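PDB 3O0P: sortase family protein, which probably acts as a class C sortase, a transpeptidase that joins pilin subunits covalently during assembly of pili on group B Streptococcus. Local coordinates for residues K23-N26 with R27-L31. Residues are numbered along the deposited sequence; the frame is centred on the assembly and turned at random.
Sequences KEIN and RRMAL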
loop_
_atom_site.group_PDB
_atom_site.type_symbol
_atom_site.label_atom_id
_atom_site.label_comp_id
_atom_site.label_asym_id
_atom_site.label_seq_id
_atom_site.Cartn_x
_atom_site.Cartn_y
_atom_site.Cartn_z
ATOM N N LYS A 23 -9.145 -20.299 -12.162
ATOM C CA LYS A 23 -10.194 -20.542 -11.179
ATOM C C LYS A 23 -9.738 -20.127 -9.791
ATOM O O LYS A 23 -10.490 -19.529 -9.054
ATOM C CB LYS A 23 -10.652 -21.997 -11.165
ATOM C CG LYS A 23 -11.590 -22.380 -12.314
ATOM C CD LYS A 23 -12.157 -23.792 -12.145
ATOM C CE LYS A 23 -12.765 -24.283 -13.435
ATOM N NZ LYS A 23 -13.362 -25.612 -13.214
ATOM N N GLU A 24 -8.488 -20.411 -9.449
ATOM C CA GLU A 24 -7.981 -20.081 -8.123
ATOM C C GLU A 24 -7.793 -18.577 -7.955
ATOM O O GLU A 24 -8.080 -18.033 -6.894
ATOM C CB GLU A 24 -6.682 -20.859 -7.851
ATOM C CG GLU A 24 -5.997 -20.553 -6.526
ATOM C CD GLU A 24 -6.807 -20.909 -5.298
ATOM O OE1 GLU A 24 -7.927 -21.445 -5.415
ATOM O OE2 GLU A 24 -6.269 -20.657 -4.191
ATOM N N ILE A 25 -7.306 -17.897 -8.990
ATOM C CA ILE A 25 -7.235 -16.448 -8.949
ATOM C C ILE A 25 -8.635 -15.880 -8.752
ATOM O O ILE A 25 -8.829 -15.005 -7.912
ATOM C CB ILE A 25 -6.568 -15.897 -10.228
ATOM C CG1 ILE A 25 -5.077 -16.266 -10.260
ATOM C CG2 ILE A 25 -6.759 -14.384 -10.325
ATOM C CD1 ILE A 25 -4.410 -16.023 -11.573
ATOM N N ASN A 26 -9.612 -16.405 -9.477
ATOM C CA ASN A 26 -10.968 -15.911 -9.317
ATOM C C ASN A 26 -11.503 -16.128 -7.926
ATOM O O ASN A 26 -12.201 -15.253 -7.397
ATOM C CB ASN A 26 -11.883 -16.571 -10.343
ATOM C CG ASN A 26 -11.987 -15.777 -11.606
ATOM O OD1 ASN A 26 -12.237 -14.569 -11.557
ATOM N ND2 ASN A 26 -11.928 -16.456 -12.735
ATOM N N ARG A 27 -11.218 -17.289 -7.339
ATOM C CA ARG A 27 -11.698 -17.596 -6.000
ATOM C C ARG A 27 -11.078 -16.620 -4.995
ATOM O O ARG A 27 -11.774 -16.042 -4.163
ATOM C CB ARG A 27 -11.319 -19.021 -5.640
ATOM C CG ARG A 27 -11.895 -19.458 -4.295
ATOM C CD ARG A 27 -11.333 -20.781 -3.813
ATOM N NE ARG A 27 -9.925 -20.690 -3.451
ATOM C CZ ARG A 27 -9.508 -20.255 -2.270
ATOM N NH1 ARG A 27 -10.399 -19.909 -1.350
ATOM N NH2 ARG A 27 -8.219 -20.182 -1.991
ATOM N N ARG A 28 -9.774 -16.427 -5.100
ATOM C CA ARG A 28 -9.071 -15.547 -4.185
ATOM C C ARG A 28 -9.511 -14.099 -4.347
ATOM O O ARG A 28 -9.698 -13.380 -3.356
ATOM C CB ARG A 28 -7.563 -15.676 -4.404
ATOM C CG ARG A 28 -6.985 -16.990 -3.908
ATOM C CD ARG A 28 -5.591 -17.136 -4.451
ATOM N NE ARG A 28 -4.779 -18.210 -3.897
ATOM C CZ ARG A 28 -3.743 -18.039 -3.078
ATOM N NH1 ARG A 28 -3.431 -16.841 -2.602
ATOM N NH2 ARG A 28 -3.013 -19.080 -2.722
ATOM N N MET A 29 -9.620 -13.650 -5.601
ATOM C CA MET A 29 -10.058 -12.302 -5.865
ATOM C C MET A 29 -11.486 -12.085 -5.379
ATOM O O MET A 29 -11.843 -10.999 -4.936
ATOM C CB MET A 29 -9.874 -11.937 -7.337
ATOM C CG MET A 29 -8.429 -11.936 -7.795
ATOM S SD MET A 29 -7.340 -10.590 -7.036
ATOM C CE MET A 29 -8.004 -9.205 -7.948
ATOM N N ALA A 30 -12.311 -13.118 -5.421
ATOM C CA ALA A 30 -13.669 -13.012 -4.873
ATOM C C ALA A 30 -13.621 -12.791 -3.380
ATOM O O ALA A 30 -14.362 -11.973 -2.839
ATOM C CB ALA A 30 -14.452 -14.268 -5.167
ATOM N N LEU A 31 -12.760 -13.528 -2.686
ATOM C CA LEU A 31 -12.612 -13.326 -1.259
ATOM C C LEU A 31 -12.114 -11.928 -0.946
ATOM O O LEU A 31 -12.547 -11.313 0.023
ATOM C CB LEU A 31 -11.694 -14.384 -0.641
ATOM C CG LEU A 31 -12.243 -15.817 -0.623
ATOM C CD1 LEU A 31 -11.197 -16.753 -0.054
ATOM C CD2 LEU A 31 -13.507 -15.939 0.200
HETATM O O HOH W 1 -3.535 -21.797 -3.705
#
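Glu24 is clasped by two arginines from the next turn of helix 22-37, Arg27 at i+3 and Arg28 at i+4, in a salt-bridge network on the helix surface. Arg27 takes the carboxylate side-on with two nitrogens. Its NE forms a salt bridge with Glu24 OE1 at 2.9 Å, the N-H pointing almost straight at the oxygen. Arg27 NH2 reaches Glu24 OE2 at 3.0 Å. Both nitrogens meet the syn side of the Glu24 oxygens, though somewhat out of the carboxylate plane, and the two flat groups are turned only 32° apart. Arg28 comes differently, its guanidinium nearly perpendicular to the carboxylate. Its NE makes the second salt bridge, to Glu24 OE2 at 2.9 Å on the anti side, from the same face as Arg27 NH2, in a more bent bond. A water closes a small ring here, donating to Glu24 OE2 and accepting from Arg28 NH2 at 2.9 Å.

CG of Glu24 lies anti to the backbone N, and the chain then bends at chi2 (63°), which swings the carboxylate along the helix toward the arginines; Arg27 folds at chi3 to present its NE edge. Arg28 NH1 is held beyond the helix by the carbonyl oxygens of Met63 and Glu65. On another side of the helix, Ile25 CG2 packs on Met29 CG at 3.9 Å, with Leu20 and Lys146 touching Ile25 and Ile107 touching Met29. Backbone i to i+4 bonds, such as Met29 N to Ile25 O at 2.8 Å, accompany these contacts.

With three protein bonds and a water on one carboxylate, Glu24 is probably kept ionised, while Arg28 links this charge cluster to the 63-65 backbone.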